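Local atomic coordinates of adherence and virulence protein A (Streptococcus pneumoniae, PDB entry 6PON), a protein that is a fibronectin-binding protein that probably takes part in the adherence and virulence of the pneumococcus. Residues B[192-195]-B[196-199]; B[207-210]-B[211-215]. One frame throughout, in Å; residues are numbered along the deposited sequence.

Contact 1 of 2, residues B[192-195]-B[196-199]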
loop_
_atom_site.group_PDB
_atom_site.type_symbol
_atom_site.label_atom_id
_atom_site.label_comp_id
_atom_site.label_asym_id
_atom_site.label_seq_id
_atom_site.Cartn_x
_atom_site.Cartn_y
_atom_site.Cartn_z
ATOM N N ALA B 192 15.550 2.141 -0.263
ATOM C CA ALA B 192 15.981 3.405 -0.852
ATOM C C ALA B 192 16.902 3.171 -2.042
ATOM O O ALA B 192 16.725 3.767 -3.113
ATOM C CB ALA B 192 16.684 4.250 0.211
ATOM N N LYS B 193 17.864 2.264 -1.883
ATOM C CA LYS B 193 18.856 2.049 -2.926
ATOM C C LYS B 193 18.274 1.299 -4.113
ATOM O O LYS B 193 18.593 1.618 -5.261
ATOM C CB LYS B 193 20.073 1.318 -2.366
ATOM C CG LYS B 193 20.898 0.586 -3.432
ATOM C CD LYS B 193 22.386 0.609 -3.090
ATOM C CE LYS B 193 23.164 -0.379 -3.929
ATOM N NZ LYS B 193 23.339 -1.638 -3.172
ATOM N N ASN B 194 17.414 0.308 -3.884
ATOM C CA ASN B 194 16.860 -0.370 -5.054
ATOM C C ASN B 194 15.889 0.528 -5.811
ATOM O O ASN B 194 15.764 0.411 -7.035
ATOM C CB ASN B 194 16.184 -1.684 -4.672
ATOM C CG ASN B 194 16.079 -2.636 -5.852
ATOM O OD1 ASN B 194 16.976 -2.677 -6.697
ATOM N ND2 ASN B 194 14.975 -3.388 -5.934
ATOM N N LEU B 195 15.224 1.453 -5.120
ATOM C CA LEU B 195 14.386 2.415 -5.825
ATOM C C LEU B 195 15.231 3.349 -6.686
ATOM O O LEU B 195 14.825 3.724 -7.797
ATOM C CB LEU B 195 13.560 3.203 -4.817
ATOM C CG LEU B 195 12.485 2.420 -4.062
ATOM C CD1 LEU B 195 12.061 3.157 -2.801
ATOM C CD2 LEU B 195 11.291 2.193 -4.966
ATOM N N GLN B 196 16.410 3.744 -6.195
ATOM C CA GLN B 196 17.270 4.612 -6.995
ATOM C C GLN B 196 17.747 3.896 -8.241
ATOM O O GLN B 196 17.872 4.505 -9.306
ATOM C CB GLN B 196 18.470 5.084 -6.186
ATOM C CG GLN B 196 18.160 6.120 -5.169
ATOM C CD GLN B 196 19.429 6.705 -4.602
ATOM O OE1 GLN B 196 20.144 6.040 -3.842
ATOM N NE2 GLN B 196 19.725 7.960 -4.970
ATOM N N SER B 197 18.003 2.596 -8.125
ATOM C CA SER B 197 18.405 1.799 -9.271
ATOM C C SER B 197 17.238 1.450 -10.187
ATOM O O SER B 197 17.446 1.234 -11.383
ATOM C CB SER B 197 19.061 0.517 -8.801
ATOM O OG SER B 197 18.953 -0.442 -9.828
ATOM N N LEU B 198 16.023 1.339 -9.656
ATOM C CA LEU B 198 14.884 1.076 -10.527
ATOM C C LEU B 198 14.414 2.348 -11.241
ATOM O O LEU B 198 13.986 2.302 -12.401
ATOM C CB LEU B 198 13.742 0.452 -9.716
ATOM C CG LEU B 198 13.999 -0.940 -9.107
ATOM C CD1 LEU B 198 12.999 -1.282 -8.000
ATOM C CD2 LEU B 198 13.958 -1.993 -10.179
ATOM N N PHE B 199 14.490 3.492 -10.584
ATOM C CA PHE B 199 13.856 4.682 -11.114
ATOM C C PHE B 199 14.883 5.778 -11.364
ATOM O O PHE B 199 15.886 5.899 -10.659
ATOM C CB PHE B 199 12.727 5.142 -10.186
ATOM C CG PHE B 199 11.622 4.116 -10.056
ATOM C CD1 PHE B 199 10.682 3.966 -11.054
ATOM C CD2 PHE B 199 11.552 3.276 -8.956
ATOM C CE1 PHE B 199 9.674 3.009 -10.949
ATOM C CE2 PHE B 199 10.543 2.321 -8.841
ATOM C CZ PHE B 199 9.608 2.190 -9.842
#
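The ring of Phe-199 receives the carbonyl oxygen of Leu-195 at its edge, near the ring plane, on the side of CD2, with 3.5 Å between Leu-195 O and Phe-199 CD2. One methyl of the same leucine also meets the ring, Leu-195 CD2 lying 3.9 Å from Phe-199 CE2. With CG of Phe-199 anti to its own carbonyl carbon (chi1 -62°), the ring stays beside the last turn of the helix. Phe-199 is the first residue to leave helical angles, yet its N still reaches Leu-195 O at 2.8 Å, so this i to i+4 bond carries over to the first non-helical residue.

Next to Leu-195 in the chain, the amide of Asn-194 sets its nitrogen against a leucine methyl, ND2 standing 3.6 Å from Leu-198 CD1. This is simple packing: ND2 finds its acceptors in Glu-189 O and Gln-188 OE1, which suits an amide near the start of a helix. Gln-196 runs extended, its CG 3.4 Å from Ala-192 O, and gives NE2 to Leu-202 O.

Leucine and phenylalanine suit the covered sides of this short helix: Leu-198 and Phe-199 lean on Ile-184 of helix 178-187, Leu-195 touches helix 204-225, and Phe-199 meets the ring of Phe-222 of the second subunit.

Contact 2 of 2, residues B[207-210]-B[211-215]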
loop_
_atom_site.group_PDB
_atom_site.type_symbol
_atom_site.label_atom_id
_atom_site.label_comp_id
_atom_site.label_asym_id
_atom_site.label_seq_id
_atom_site.Cartn_x
_atom_site.Cartn_y
_atom_site.Cartn_z
ATOM N N ALA B 207 14.634 9.195 -2.298
ATOM C CA ALA B 207 14.386 7.761 -2.237
ATOM C C ALA B 207 14.159 7.280 -0.812
ATOM O O ALA B 207 13.427 6.302 -0.600
ATOM C CB ALA B 207 15.531 6.993 -2.876
ATOM N N ASN B 208 14.777 7.925 0.178
ATOM C CA ASN B 208 14.453 7.557 1.550
ATOM C C ASN B 208 13.000 7.867 1.841
ATOM O O ASN B 208 12.296 7.061 2.466
ATOM C CB ASN B 208 15.360 8.278 2.548
ATOM C CG ASN B 208 16.771 7.751 2.529
ATOM O OD1 ASN B 208 17.006 6.640 2.079
ATOM N ND2 ASN B 208 17.727 8.557 3.007
ATOM N N GLU B 209 12.531 9.027 1.374
ATOM C CA GLU B 209 11.146 9.419 1.598
ATOM C C GLU B 209 10.195 8.464 0.901
ATOM O O GLU B 209 9.208 8.024 1.494
ATOM C CB GLU B 209 10.909 10.850 1.114
ATOM C CG GLU B 209 9.438 11.268 1.150
ATOM C CD GLU B 209 8.902 11.475 2.562
ATOM O OE1 GLU B 209 9.693 11.373 3.527
ATOM O OE2 GLU B 209 7.693 11.768 2.705
ATOM N N LEU B 210 10.483 8.115 -0.351
ATOM C CA LEU B 210 9.653 7.139 -1.038
ATOM C C LEU B 210 9.682 5.798 -0.314
ATOM O O LEU B 210 8.626 5.196 -0.070
ATOM C CB LEU B 210 10.097 6.984 -2.486
ATOM C CG LEU B 210 9.168 6.128 -3.354
ATOM C CD1 LEU B 210 7.715 6.594 -3.254
ATOM C CD2 LEU B 210 9.632 6.070 -4.819
ATOM N N GLU B 211 10.881 5.306 0.034
ATOM C CA GLU B 211 10.959 4.068 0.803
ATOM C C GLU B 211 10.089 4.152 2.052
ATOM O O GLU B 211 9.324 3.227 2.351
ATOM C CB GLU B 211 12.403 3.728 1.199
ATOM C CG GLU B 211 12.478 2.486 2.150
ATOM C CD GLU B 211 13.878 2.159 2.709
ATOM O OE1 GLU B 211 14.910 2.547 2.124
ATOM O OE2 GLU B 211 13.944 1.474 3.753
ATOM N N ARG B 212 10.181 5.270 2.783
ATOM C CA ARG B 212 9.387 5.412 3.998
ATOM C C ARG B 212 7.902 5.411 3.691
ATOM O O ARG B 212 7.102 4.891 4.475
ATOM C CB ARG B 212 9.752 6.698 4.730
ATOM C CG ARG B 212 9.060 6.828 6.068
ATOM C CD ARG B 212 9.003 8.286 6.508
ATOM N NE ARG B 212 8.276 9.109 5.540
ATOM C CZ ARG B 212 6.953 9.257 5.528
ATOM N NH1 ARG B 212 6.212 8.631 6.440
ATOM N NH2 ARG B 212 6.370 10.016 4.601
ATOM N N ILE B 213 7.517 5.985 2.554
ATOM C CA ILE B 213 6.106 6.091 2.223
ATOM C C ILE B 213 5.521 4.717 1.962
ATOM O O ILE B 213 4.432 4.393 2.448
ATOM C CB ILE B 213 5.926 7.028 1.023
ATOM C CG1 ILE B 213 6.088 8.472 1.484
ATOM C CG2 ILE B 213 4.597 6.769 0.314
ATOM C CD1 ILE B 213 6.029 9.481 0.338
ATOM N N LEU B 214 6.240 3.887 1.206
ATOM C CA LEU B 214 5.715 2.580 0.843
ATOM C C LEU B 214 5.666 1.664 2.064
ATOM O O LEU B 214 4.697 0.922 2.250
ATOM C CB LEU B 214 6.556 1.976 -0.290
ATOM C CG LEU B 214 6.682 2.776 -1.588
ATOM C CD1 LEU B 214 7.883 2.344 -2.464
ATOM C CD2 LEU B 214 5.400 2.684 -2.386
ATOM N N VAL B 215 6.694 1.729 2.919
ATOM C CA VAL B 215 6.674 1.015 4.195
ATOM C C VAL B 215 5.451 1.416 5.012
ATOM O O VAL B 215 4.638 0.571 5.414
ATOM C CB VAL B 215 7.977 1.277 4.966
ATOM C CG1 VAL B 215 7.820 0.918 6.445
ATOM C CG2 VAL B 215 9.117 0.491 4.320
#
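Ala-207 to Leu-214 touch one another across two turns of regular alpha-helix, whose i to i+4 bonds run from Glu-211 N to Ala-207 O at 2.8 Å through to Leu-214 N and Leu-210 O at 3.0 Å. On this frame Glu-209 and Arg-212 form an i to i+3 salt bridge, their side chains side by side and pointing the same way. Arg-212 NH2 donates to Glu-209 OE2 at 2.9 Å and 164°, while NE makes a weak second bond to OE1, 3.3 Å long. The grip is not coplanar: the planes of carboxylate and guanidinium differ by 41°. NH2 approaches OE2 from above the carboxylate plane, although OE2 lies almost in the guanidinium plane. Bends at chi2 of Glu-209 (71°) and chi3 of Arg-212 bring the charged ends of these long, flexible side chains together. Arg-212 is exposed, while Glu-209 is partly exposed and lies against Phe-244 of the second subunit.

The covered flank is apolar. Leu-210 CG and Leu-214 CD1 come within 4.1 Å one turn apart, and both leucines are buried; Leu-210 and Ile-213 pack on Phe-225 of the second subunit, as branched aliphatics well can. Ile-213 also borders the ion pair, since its end methyl touches the glutamate's stem and acid group: CD1 is 3.9 Å from Glu-209 CG and 3.7 Å from Glu-209 OE2.

Contact 1 comes first along the chain, on helix 192-198, and contact 2 follows on the next helix, 204-225; their centres are about 11 Å apart. The two touch directly. Glu-211 OE1 lies 2.5 Å from Ala-192 N, a probable hydrogen bond in which a carboxylate of the long helix receives a backbone N-H at the start of the short one. Beside it, Ala-207 CB packs 3.6 Å from Gln-196 CG, the small alanine allowing a close approach. Both belong to the NFACT N-terminal and middle region of the protein, and both reach the second subunit, so this helical pair contributes to joining the two copies.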